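Local structure of prefoldin beta subunit 1 (Thermococcus sp., 2ZQM) at residues Q2-P6 with Q7-M11; E102-A105 with Q106-A110. The protein acts as a molecular chaperone that stabilises a range of proteins and probably serves an ATP-independent, HSP70-like role in archaeal de novo protein folding. All coordinates share one frame; numbering follows the deposited sequence.

Contact 1. Residues Q2-P6 with Q7-M11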
loop_
_atom_site.group_PDB
_atom_site.type_symbol
_atom_site.label_atom_id
_atom_site.label_comp_id
_atom_site.label_asym_id
_atom_site.label_seq_id
_atom_site.Cartn_x
_atom_site.Cartn_y
_atom_site.Cartn_z
ATOM N N GLN A 2 -12.951 12.978 -42.799
ATOM C CA GLN A 2 -13.809 13.483 -41.739
ATOM C C GLN A 2 -13.036 14.616 -41.111
ATOM O O GLN A 2 -11.875 14.453 -40.741
ATOM C CB GLN A 2 -14.095 12.435 -40.667
ATOM C CG GLN A 2 -14.914 13.014 -39.518
ATOM C CD GLN A 2 -15.119 12.043 -38.372
ATOM O OE1 GLN A 2 -14.155 11.540 -37.791
ATOM N NE2 GLN A 2 -16.380 11.781 -38.033
ATOM N N ASN A 3 -13.682 15.764 -40.990
ATOM C CA ASN A 3 -13.031 16.930 -40.423
ATOM C C ASN A 3 -13.665 17.304 -39.096
ATOM O O ASN A 3 -14.720 17.935 -39.063
ATOM C CB ASN A 3 -13.144 18.091 -41.403
ATOM C CG ASN A 3 -12.510 17.774 -42.748
ATOM O OD1 ASN A 3 -11.289 17.699 -42.864
ATOM N ND2 ASN A 3 -13.342 17.572 -43.764
ATOM N N ILE A 4 -13.024 16.898 -38.005
ATOM C CA ILE A 4 -13.529 17.210 -36.675
ATOM C C ILE A 4 -13.110 18.649 -36.379
ATOM O O ILE A 4 -11.916 18.967 -36.299
ATOM C CB ILE A 4 -12.946 16.247 -35.614
ATOM C CG1 ILE A 4 -13.346 14.807 -35.974
ATOM C CG2 ILE A 4 -13.455 16.629 -34.219
ATOM C CD1 ILE A 4 -12.861 13.756 -35.011
ATOM N N PRO A 5 -14.091 19.545 -36.230
ATOM C CA PRO A 5 -13.800 20.952 -35.946
ATOM C C PRO A 5 -13.024 21.109 -34.636
ATOM O O PRO A 5 -13.175 20.309 -33.713
ATOM C CB PRO A 5 -15.186 21.582 -35.837
ATOM C CG PRO A 5 -16.067 20.648 -36.600
ATOM C CD PRO A 5 -15.543 19.304 -36.268
ATOM N N PRO A 6 -12.187 22.153 -34.541
ATOM C CA PRO A 6 -11.410 22.395 -33.322
ATOM C C PRO A 6 -12.303 22.411 -32.068
ATOM O O PRO A 6 -11.911 21.939 -31.008
ATOM C CB PRO A 6 -10.773 23.764 -33.584
ATOM C CG PRO A 6 -10.512 23.728 -35.094
ATOM C CD PRO A 6 -11.796 23.066 -35.634
ATOM N N GLN A 7 -13.509 22.966 -32.174
ATOM C CA GLN A 7 -14.373 23.006 -30.997
ATOM C C GLN A 7 -14.846 21.622 -30.591
ATOM O O GLN A 7 -15.045 21.351 -29.411
ATOM C CB GLN A 7 -15.570 23.943 -31.232
ATOM C CG GLN A 7 -15.123 25.372 -31.540
ATOM C CD GLN A 7 -16.285 26.339 -31.695
ATOM O OE1 GLN A 7 -16.963 26.671 -30.724
ATOM N NE2 GLN A 7 -16.522 26.787 -32.920
ATOM N N VAL A 8 -15.011 20.733 -31.562
ATOM C CA VAL A 8 -15.446 19.381 -31.237
ATOM C C VAL A 8 -14.251 18.595 -30.675
ATOM O O VAL A 8 -14.420 17.732 -29.827
ATOM C CB VAL A 8 -16.035 18.661 -32.473
ATOM C CG1 VAL A 8 -16.489 17.276 -32.089
ATOM C CG2 VAL A 8 -17.237 19.451 -33.014
ATOM N N GLN A 9 -13.051 18.897 -31.159
ATOM C CA GLN A 9 -11.853 18.234 -30.645
ATOM C C GLN A 9 -11.695 18.615 -29.177
ATOM O O GLN A 9 -11.210 17.830 -28.366
ATOM C CB GLN A 9 -10.624 18.683 -31.432
ATOM C CG GLN A 9 -10.608 18.155 -32.838
ATOM C CD GLN A 9 -9.951 16.802 -32.932
ATOM O OE1 GLN A 9 -10.156 15.934 -32.079
ATOM N NE2 GLN A 9 -9.157 16.607 -33.982
ATOM N N ALA A 10 -12.117 19.834 -28.852
ATOM C CA ALA A 10 -12.051 20.337 -27.485
ATOM C C ALA A 10 -13.076 19.585 -26.634
ATOM O O ALA A 10 -12.816 19.230 -25.486
ATOM C CB ALA A 10 -12.353 21.826 -27.471
ATOM N N MET A 11 -14.258 19.360 -27.195
ATOM C CA MET A 11 -15.289 18.631 -26.481
ATOM C C MET A 11 -14.804 17.204 -26.231
ATOM O O MET A 11 -15.025 16.638 -25.163
ATOM C CB MET A 11 -16.568 18.592 -27.314
ATOM C CG MET A 11 -17.089 19.955 -27.739
ATOM S SD MET A 11 -18.572 19.754 -28.780
ATOM C CE MET A 11 -19.799 19.923 -27.547
#

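Contact 2. Residues E102-A105 with Q106-A110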
loop_
_atom_site.group_PDB
_atom_site.type_symbol
_atom_site.label_atom_id
_atom_site.label_comp_id
_atom_site.label_asym_id
_atom_site.label_seq_id
_atom_site.Cartn_x
_atom_site.Cartn_y
_atom_site.Cartn_z
ATOM N N GLU A 102 -24.710 14.574 -21.703
ATOM C CA GLU A 102 -24.946 15.779 -22.471
ATOM C C GLU A 102 -23.805 16.123 -23.426
ATOM O O GLU A 102 -24.043 16.537 -24.559
ATOM C CB GLU A 102 -25.219 16.941 -21.526
ATOM C CG GLU A 102 -26.566 16.825 -20.822
ATOM C CD GLU A 102 -26.800 17.940 -19.827
ATOM O OE1 GLU A 102 -26.149 19.001 -19.964
ATOM O OE2 GLU A 102 -27.640 17.761 -18.916
ATOM N N LEU A 103 -22.563 15.949 -22.991
ATOM C CA LEU A 103 -21.451 16.275 -23.874
ATOM C C LEU A 103 -21.342 15.250 -25.007
ATOM O O LEU A 103 -20.991 15.593 -26.137
ATOM C CB LEU A 103 -20.136 16.346 -23.083
ATOM C CG LEU A 103 -18.887 16.788 -23.856
ATOM C CD1 LEU A 103 -19.116 18.120 -24.563
ATOM C CD2 LEU A 103 -17.719 16.897 -22.874
ATOM N N THR A 104 -21.644 13.991 -24.717
ATOM C CA THR A 104 -21.593 12.968 -25.753
ATOM C C THR A 104 -22.634 13.290 -26.828
ATOM O O THR A 104 -22.382 13.129 -28.022
ATOM C CB THR A 104 -21.880 11.573 -25.173
ATOM O OG1 THR A 104 -20.821 11.205 -24.280
ATOM C CG2 THR A 104 -21.969 10.532 -26.292
ATOM N N ALA A 105 -23.799 13.758 -26.396
ATOM C CA ALA A 105 -24.871 14.099 -27.323
ATOM C C ALA A 105 -24.481 15.290 -28.190
ATOM O O ALA A 105 -24.788 15.322 -29.384
ATOM C CB ALA A 105 -26.140 14.400 -26.558
ATOM N N GLN A 106 -23.795 16.266 -27.600
ATOM C CA GLN A 106 -23.381 17.444 -28.356
ATOM C C GLN A 106 -22.353 17.071 -29.415
ATOM O O GLN A 106 -22.396 17.571 -30.538
ATOM C CB GLN A 106 -22.797 18.506 -27.431
ATOM C CG GLN A 106 -23.728 18.925 -26.321
ATOM C CD GLN A 106 -23.075 19.892 -25.357
ATOM O OE1 GLN A 106 -23.420 19.930 -24.178
ATOM N NE2 GLN A 106 -22.135 20.690 -25.855
ATOM N N ILE A 107 -21.418 16.201 -29.057
ATOM C CA ILE A 107 -20.404 15.769 -30.013
ATOM C C ILE A 107 -21.066 15.029 -31.184
ATOM O O ILE A 107 -20.748 15.277 -32.347
ATOM C CB ILE A 107 -19.369 14.821 -29.352
ATOM C CG1 ILE A 107 -18.512 15.600 -28.347
ATOM C CG2 ILE A 107 -18.482 14.179 -30.430
ATOM C CD1 ILE A 107 -17.793 14.703 -27.320
ATOM N N GLN A 108 -21.992 14.124 -30.876
ATOM C CA GLN A 108 -22.666 13.354 -31.922
ATOM C C GLN A 108 -23.497 14.250 -32.828
ATOM O O GLN A 108 -23.575 14.017 -34.031
ATOM C CB GLN A 108 -23.546 12.265 -31.298
ATOM C CG GLN A 108 -22.719 11.158 -30.643
ATOM C CD GLN A 108 -23.563 10.137 -29.903
ATOM O OE1 GLN A 108 -23.063 9.093 -29.477
ATOM N NE2 GLN A 108 -24.850 10.436 -29.740
ATOM N N SER A 109 -24.109 15.274 -32.248
ATOM C CA SER A 109 -24.905 16.206 -33.028
ATOM C C SER A 109 -23.995 17.035 -33.927
ATOM O O SER A 109 -24.316 17.278 -35.089
ATOM C CB SER A 109 -25.699 17.127 -32.105
ATOM O OG SER A 109 -26.437 18.067 -32.860
ATOM N N ALA A 110 -22.850 17.463 -33.398
ATOM C CA ALA A 110 -21.932 18.271 -34.194
ATOM C C ALA A 110 -21.325 17.500 -35.366
ATOM O O ALA A 110 -21.138 18.053 -36.442
ATOM C CB ALA A 110 -20.828 18.838 -33.312
#

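Contact 1. Residues Q2-P6 with Q7-M11
I4 meets V8 and Q9 through its methyl branch CG2. This branch is anti to the backbone N, with CG1 beside that N (chi1 -60°). CG2 lies 3.5 Å from Q9 CG and 3.7 Å from V8 CB. The I4 side chain crosses both partners at about a right angle. Q9 was modelled in two conformers. In the one described here it bends at chi2 (-88°), and the CG methylene, with the amide carbon beyond it, rests against I4 CG2.

P5 follows at the N-cap position. Its ring lies alongside V8, both side chains pointing the same way. The ring carbon P5 CD is 3.7 Å from V8 CG2. The carbonyl of P5 starts the helical bonding. Q9 N donates to P5 O at 2.9 Å, the first i to i+4 bond of the helix. V8 N reaches the same oxygen in a weak, more bent bond.

P6 opens the first turn. Its ring nitrogen has no hydrogen to give, and at this position in a helix none is called for. Its carbonyl accepts A10 N, with P6 O and A10 N 3.0 Å apart. V8 also touches helix 68-111, so the first turn already leans on the partner helix. The arrangement is a helix N-terminus with proline at the N-cap and N1 positions, the start of the first long helix of the prefoldin coiled coil.

Contact 2. Residues E102-A105 with Q106-A110
The backbone supplies the polar bonds between E102-A105 and Q106-A110. Four successive i to i+4 hydrogen bonds join them. Q106 N donates to E102 O, I107 N to L103 O, Q108 N to T104 O and S109 N to A105 O. The longest is 3.1 Å, between Q106 N and E102 O. All four are of nearly equal length, as fits a regular helix.

One apolar pair spans the turn: L103 CG is 4.2 Å from I107 CD1. L103 has CG anti to its backbone N (chi1 -175°). I107 sets CG1 beside its own N, which brings I107 CG1 to 3.3 Å from L103 O.

Two glutamine stems rest on backbone carbonyls. Q106 CG sits 3.0 Å from E102 O, a close approach. Q108 CG is 3.3 Å from T104 O. Q108 also runs alongside T104, and at its end Q108 OE1 is 3.7 Å from the methyl T104 CG2. The threonine hydroxyl turns the other way and hydrogen-bonds L100 O.

The chemistry is that of a regular alpha helix with one side set against a partner. Backbone bonds hold the turns. L103 and I107 form the apolar part of the face toward helix 6-47, flanked by T104 and Q106, while E102, A105, Q108 and S109 are exposed.

How the contacts relate
From the N terminus, contact 1 comes first, where the lead-in loop passes into helix 6-47. The chain then runs out along that helix, turns through the hairpin of strands 55-59 and 62-66, and returns along helix 68-111. Contact 2 lies near the end of this return. Each contact closes a local turn, and the two are in series, neither nesting nor crossing. The two helices pair in an antiparallel coiled coil, which leaves the centres of contact 1 and contact 2 about 11 Å apart. M11 packs on L103, Q106 and I107, with M11 CB 3.7 Å from I107 CG1. V8 meets A110. Together they join the two chain ends of the coiled coil, remote from the hairpin.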